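Local structure of putative peptide ABC-transport system periplasmic peptide-binding protein (Campylobacter jejuni, 4OEV) at residues Asp255-Asp267 with Tyr300-Ala314. The protein binds nickel(II) outside the cytoplasm as the solute-binding component of an ABC-type importer in a family generally assigned to peptide uptake. Residues are numbered along the deposited sequence; the frame is centred on the assembly and turned at random.
Sequences DLKVRQALNYAVD and YKYDPKKAEDLLVSA
Tyr264 and Ala261 of helix 256-265 meet Ala307, Leu310 and the 300-303 approach to helix 304-313, a worked example of how small residues let antiparallel helices come close while one buried aromatic ring packs against a loop. The segment axes approach to 7.6 Å at 163°, and Ala307 CB rests 3.3 Å from Ala261 O. Leu310 enters as a knob among Lys257, Gln260, Ala261 and Tyr264.

Tyr264 can be followed outward from its CB, which lies against Ala307 CB and Asp303 O. With CG anti to its own carbonyl carbon (chi1 -78°), the ring stands between the incoming loop 300-303 and Lys306. At one edge CD1 faces Lys301 O, which also lies near CG and CE1; along the other, CD2 meets Leu310 CD1 at 3.5 Å. CE1, CE2 and CZ receive the edge of Tyr300 through its CD1, a T-shaped pair with planes 81° apart. The extended Lys306 chain crosses the opposite face, its CD 3.8 Å from the ring centroid in a CH-pi contact, and its NZ ends in a weak hydrogen bond to Tyr264 OH. The backbone joins in: Asp303 N donates to a lone pair of Tyr264 O at 2.8 Å, tying Tyr264 to the N-cap residue of helix 304-313.

Tyr300 also packs a face on Asn263 CB, while its hydroxyl bonds to Tyr449 O. Leu262 and Asn263 lean on strands 241-246 and 454-467, whereas Leu311 on the partner helix touches strand 324-326, so the two helices bridge separate sheets, away from the nickel site.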
loop_
_atom_site.group_PDB
_atom_site.type_symbol
_atom_site.label_atom_id
_atom_site.label_comp_id
_atom_site.label_asym_id
_atom_site.label_seq_id
_atom_site.Cartn_x
_atom_site.Cartn_y
_atom_site.Cartn_z
ATOM N N ASP A 255 23.242 -1.937 -14.221
ATOM C CA ASP A 255 24.586 -1.692 -13.726
ATOM C C ASP A 255 24.590 -0.983 -12.379
ATOM O O ASP A 255 24.075 0.136 -12.220
ATOM C CB ASP A 255 25.390 -0.826 -14.753
ATOM C CG ASP A 255 26.872 -0.716 -14.420
ATOM O OD1 ASP A 255 27.253 -0.661 -13.211
ATOM O OD2 ASP A 255 27.683 -0.646 -15.376
ATOM N N LEU A 256 25.240 -1.610 -11.419
ATOM C CA LEU A 256 25.291 -1.076 -10.046
ATOM C C LEU A 256 25.817 0.370 -10.008
ATOM O O LEU A 256 25.234 1.261 -9.363
ATOM C CB LEU A 256 26.176 -1.966 -9.193
ATOM C CG LEU A 256 26.444 -1.394 -7.801
ATOM C CD1 LEU A 256 25.121 -1.283 -7.015
ATOM C CD2 LEU A 256 27.422 -2.294 -7.081
ATOM N N LYS A 257 26.909 0.621 -10.709
ATOM C CA LYS A 257 27.484 1.977 -10.713
ATOM C C LYS A 257 26.519 2.994 -11.297
ATOM O O LYS A 257 26.494 4.141 -10.869
ATOM C CB LYS A 257 28.797 2.010 -11.502
ATOM C CG LYS A 257 29.971 1.306 -10.776
ATOM C CD LYS A 257 31.201 1.141 -11.735
ATOM C CE LYS A 257 32.363 0.374 -11.076
ATOM N NZ LYS A 257 33.491 0.044 -12.030
ATOM N N VAL A 258 25.759 2.592 -12.309
ATOM C CA VAL A 258 24.785 3.507 -12.929
ATOM C C VAL A 258 23.658 3.853 -11.932
ATOM O O VAL A 258 23.296 5.009 -11.741
ATOM C CB VAL A 258 24.189 2.868 -14.190
ATOM C CG1 VAL A 258 22.918 3.643 -14.674
ATOM C CG2 VAL A 258 25.276 2.747 -15.285
ATOM N N ARG A 259 23.134 2.846 -11.242
ATOM C CA ARG A 259 22.071 3.083 -10.294
ATOM C C ARG A 259 22.580 3.922 -9.114
ATOM O O ARG A 259 21.874 4.815 -8.635
ATOM C CB ARG A 259 21.493 1.742 -9.797
ATOM C CG ARG A 259 20.564 1.105 -10.775
ATOM C CD ARG A 259 20.055 -0.191 -10.242
ATOM N NE ARG A 259 21.017 -1.298 -10.404
ATOM C CZ ARG A 259 21.542 -1.997 -9.401
ATOM N NH1 ARG A 259 22.370 -2.991 -9.703
ATOM N NH2 ARG A 259 21.251 -1.729 -8.101
ATOM N N GLN A 260 23.814 3.685 -8.671
ATOM C CA GLN A 260 24.347 4.523 -7.607
ATOM C C GLN A 260 24.541 5.971 -8.110
ATOM O O GLN A 260 24.274 6.951 -7.419
ATOM C CB GLN A 260 25.677 3.967 -7.118
ATOM C CG GLN A 260 25.593 2.560 -6.549
ATOM C CD GLN A 260 26.976 2.010 -6.196
ATOM O OE1 GLN A 260 27.923 2.133 -6.980
ATOM N NE2 GLN A 260 27.090 1.390 -5.028
ATOM N N ALA A 261 25.021 6.089 -9.328
ATOM C CA ALA A 261 25.255 7.424 -9.887
ATOM C C ALA A 261 23.941 8.221 -9.954
ATOM O O ALA A 261 23.908 9.409 -9.592
ATOM C CB ALA A 261 25.904 7.309 -11.233
ATOM N N LEU A 262 22.864 7.582 -10.411
ATOM C CA LEU A 262 21.579 8.267 -10.506
ATOM C C LEU A 262 21.057 8.692 -9.127
ATOM O O LEU A 262 20.428 9.748 -8.982
ATOM C CB LEU A 262 20.560 7.380 -11.211
ATOM C CG LEU A 262 21.001 7.066 -12.638
ATOM C CD1 LEU A 262 20.116 6.080 -13.237
ATOM C CD2 LEU A 262 20.976 8.345 -13.509
ATOM N N ASN A 263 21.354 7.900 -8.107
ATOM C CA ASN A 263 21.014 8.303 -6.743
ATOM C C ASN A 263 21.800 9.554 -6.311
ATOM O O ASN A 263 21.212 10.489 -5.784
ATOM C CB ASN A 263 21.257 7.170 -5.785
ATOM C CG ASN A 263 20.014 6.303 -5.612
ATOM O OD1 ASN A 263 19.149 6.614 -4.791
ATOM N ND2 ASN A 263 19.902 5.254 -6.417
ATOM N N TYR A 264 23.111 9.581 -6.568
ATOM C CA TYR A 264 23.953 10.738 -6.195
ATOM C C TYR A 264 23.578 11.998 -6.966
ATOM O O TYR A 264 23.927 13.136 -6.562
ATOM C CB TYR A 264 25.449 10.429 -6.418
ATOM C CG TYR A 264 26.085 9.569 -5.336
ATOM C CD1 TYR A 264 26.179 10.020 -4.029
ATOM C CD2 TYR A 264 26.607 8.313 -5.631
ATOM C CE1 TYR A 264 26.759 9.234 -3.037
ATOM C CE2 TYR A 264 27.192 7.535 -4.663
ATOM C CZ TYR A 264 27.265 7.999 -3.358
ATOM O OH TYR A 264 27.819 7.208 -2.367
ATOM N N ALA A 265 22.858 11.816 -8.069
ATOM C CA ALA A 265 22.532 12.916 -8.955
ATOM C C ALA A 265 21.350 13.761 -8.477
ATOM O O ALA A 265 21.178 14.895 -8.919
ATOM C CB ALA A 265 22.237 12.383 -10.337
ATOM N N VAL A 266 20.510 13.199 -7.622
ATOM C CA VAL A 266 19.255 13.873 -7.269
ATOM C C VAL A 266 19.358 14.658 -5.951
ATOM O O VAL A 266 19.707 14.100 -4.912
ATOM C CB VAL A 266 18.082 12.832 -7.151
ATOM C CG1 VAL A 266 16.761 13.571 -6.771
ATOM C CG2 VAL A 266 17.898 12.073 -8.467
ATOM N N ASP A 267 19.034 15.945 -5.989
ATOM C CA ASP A 267 19.021 16.771 -4.782
ATOM C C ASP A 267 17.658 16.644 -4.116
ATOM O O ASP A 267 16.745 17.442 -4.377
ATOM C CB ASP A 267 19.353 18.249 -5.111
ATOM C CG ASP A 267 19.468 19.133 -3.866
ATOM O OD1 ASP A 267 19.350 18.611 -2.736
ATOM O OD2 ASP A 267 19.740 20.345 -4.016
ATOM N N TYR A 300 22.870 7.932 0.055
ATOM C CA TYR A 300 23.430 8.594 -1.101
ATOM C C TYR A 300 23.189 10.097 -0.950
ATOM O O TYR A 300 22.109 10.582 -1.302
ATOM C CB TYR A 300 22.787 8.062 -2.407
ATOM C CG TYR A 300 23.149 6.607 -2.649
ATOM C CD1 TYR A 300 24.388 6.268 -3.202
ATOM C CD2 TYR A 300 22.278 5.573 -2.288
ATOM C CE1 TYR A 300 24.753 4.950 -3.416
ATOM C CE2 TYR A 300 22.637 4.221 -2.508
ATOM C CZ TYR A 300 23.884 3.925 -3.066
ATOM O OH TYR A 300 24.288 2.608 -3.304
ATOM N N LYS A 301 24.166 10.828 -0.401
ATOM C CA LYS A 301 24.063 12.300 -0.367
ATOM C C LYS A 301 24.016 12.863 -1.781
ATOM O O LYS A 301 24.558 12.273 -2.706
ATOM C CB LYS A 301 25.233 12.939 0.352
ATOM C CG LYS A 301 25.241 12.782 1.839
ATOM C CD LYS A 301 26.215 13.805 2.470
ATOM C CE LYS A 301 27.571 13.860 1.740
ATOM N NZ LYS A 301 28.548 14.784 2.414
ATOM N N TYR A 302 23.418 14.031 -1.951
ATOM C CA TYR A 302 23.428 14.691 -3.246
ATOM C C TYR A 302 24.870 15.060 -3.607
ATOM O O TYR A 302 25.468 15.889 -2.946
ATOM C CB TYR A 302 22.536 15.934 -3.212
ATOM C CG TYR A 302 22.675 16.832 -4.419
ATOM C CD1 TYR A 302 22.407 16.362 -5.687
ATOM C CD2 TYR A 302 23.047 18.157 -4.280
ATOM C CE1 TYR A 302 22.521 17.184 -6.796
ATOM C CE2 TYR A 302 23.147 18.992 -5.379
ATOM C CZ TYR A 302 22.878 18.496 -6.635
ATOM O OH TYR A 302 22.995 19.319 -7.734
ATOM N N ASP A 303 25.427 14.445 -4.652
ATOM C CA ASP A 303 26.841 14.661 -5.038
ATOM C C ASP A 303 27.016 14.380 -6.543
ATOM O O ASP A 303 27.350 13.251 -6.958
ATOM C CB ASP A 303 27.751 13.745 -4.212
ATOM C CG ASP A 303 29.211 14.109 -4.286
ATOM O OD1 ASP A 303 29.662 14.840 -5.205
ATOM O OD2 ASP A 303 29.928 13.614 -3.393
ATOM N N PRO A 304 26.745 15.399 -7.363
ATOM C CA PRO A 304 26.817 15.348 -8.819
ATOM C C PRO A 304 28.199 14.924 -9.311
ATOM O O PRO A 304 28.309 14.221 -10.338
ATOM C CB PRO A 304 26.531 16.803 -9.230
ATOM C CG PRO A 304 25.746 17.364 -8.098
ATOM C CD PRO A 304 26.303 16.720 -6.877
ATOM N N LYS A 305 29.239 15.340 -8.586
ATOM C CA LYS A 305 30.606 15.015 -9.002
ATOM C C LYS A 305 30.844 13.539 -8.861
ATOM O O LYS A 305 31.469 12.929 -9.725
ATOM C CB LYS A 305 31.664 15.775 -8.214
ATOM C CG LYS A 305 33.046 15.607 -8.847
ATOM C CD LYS A 305 34.154 16.337 -8.093
ATOM C CE LYS A 305 35.498 16.199 -8.829
ATOM N NZ LYS A 305 35.793 14.766 -9.182
ATOM N N LYS A 306 30.357 12.971 -7.764
ATOM C CA LYS A 306 30.497 11.542 -7.529
ATOM C C LYS A 306 29.721 10.748 -8.563
ATOM O O LYS A 306 30.177 9.677 -8.999
ATOM C CB LYS A 306 30.034 11.159 -6.125
ATOM C CG LYS A 306 30.400 9.731 -5.775
ATOM C CD LYS A 306 30.368 9.502 -4.273
ATOM C CE LYS A 306 30.806 8.076 -3.911
ATOM N NZ LYS A 306 30.983 7.900 -2.430
ATOM N N ALA A 307 28.534 11.252 -8.923
ATOM C CA ALA A 307 27.720 10.594 -9.950
ATOM C C ALA A 307 28.561 10.473 -11.218
ATOM O O ALA A 307 28.708 9.382 -11.751
ATOM C CB ALA A 307 26.437 11.355 -10.230
ATOM N N GLU A 308 29.149 11.589 -11.673
ATOM C CA GLU A 308 29.953 11.567 -12.878
ATOM C C GLU A 308 31.168 10.652 -12.742
ATOM O O GLU A 308 31.431 9.877 -13.637
ATOM C CB GLU A 308 30.381 13.014 -13.272
ATOM C CG GLU A 308 29.199 13.766 -13.845
ATOM C CD GLU A 308 29.529 15.174 -14.310
ATOM O OE1 GLU A 308 30.681 15.608 -14.127
ATOM O OE2 GLU A 308 28.618 15.841 -14.840
ATOM N N ASP A 309 31.865 10.696 -11.612
ATOM C CA ASP A 309 33.002 9.812 -11.384
ATOM C C ASP A 309 32.583 8.330 -11.504
ATOM O O ASP A 309 33.333 7.495 -12.040
ATOM C CB ASP A 309 33.613 10.073 -10.000
ATOM C CG ASP A 309 34.324 11.403 -9.914
ATOM O OD1 ASP A 309 34.443 12.089 -10.954
ATOM O OD2 ASP A 309 34.743 11.776 -8.795
ATOM N N LEU A 310 31.378 8.016 -11.033
ATOM C CA LEU A 310 30.878 6.659 -11.094
ATOM C C LEU A 310 30.588 6.243 -12.521
ATOM O O LEU A 310 30.851 5.089 -12.901
ATOM C CB LEU A 310 29.596 6.491 -10.261
ATOM C CG LEU A 310 29.782 6.255 -8.757
ATOM C CD1 LEU A 310 28.454 6.477 -8.025
ATOM C CD2 LEU A 310 30.280 4.850 -8.527
ATOM N N LEU A 311 29.991 7.139 -13.300
ATOM C CA LEU A 311 29.684 6.786 -14.693
ATOM C C LEU A 311 31.015 6.632 -15.511
ATOM O O LEU A 311 31.121 5.748 -16.364
ATOM C CB LEU A 311 28.763 7.827 -15.347
ATOM C CG LEU A 311 27.330 7.885 -14.791
ATOM C CD1 LEU A 311 26.526 8.907 -15.561
ATOM C CD2 LEU A 311 26.630 6.509 -14.903
ATOM N N VAL A 312 32.016 7.466 -15.248
ATOM C CA VAL A 312 33.332 7.268 -15.908
ATOM C C VAL A 312 33.835 5.865 -15.541
ATOM O O VAL A 312 34.110 5.040 -16.443
ATOM C CB VAL A 312 34.333 8.335 -15.487
ATOM C CG1 VAL A 312 35.780 8.026 -15.968
ATOM C CG2 VAL A 312 33.894 9.668 -16.063
ATOM N N SER A 313 33.785 5.556 -14.241
ATOM C CA SER A 313 34.230 4.273 -13.744
ATOM C C SER A 313 33.487 3.108 -14.379
ATOM O O SER A 313 34.058 2.032 -14.521
ATOM C CB SER A 313 34.080 4.217 -12.232
ATOM O OG SER A 313 34.446 2.952 -11.720
ATOM N N ALA A 314 32.233 3.313 -14.773
ATOM C CA ALA A 314 31.452 2.245 -15.385
ATOM C C ALA A 314 31.731 2.145 -16.864
ATOM O O ALA A 314 31.146 1.320 -17.559
ATOM C CB ALA A 314 29.918 2.429 -15.118
HETATM O O HOH W 1 30.090 -1.049 -15.790
HETATM O O HOH W 2 20.475 12.062 -3.199
#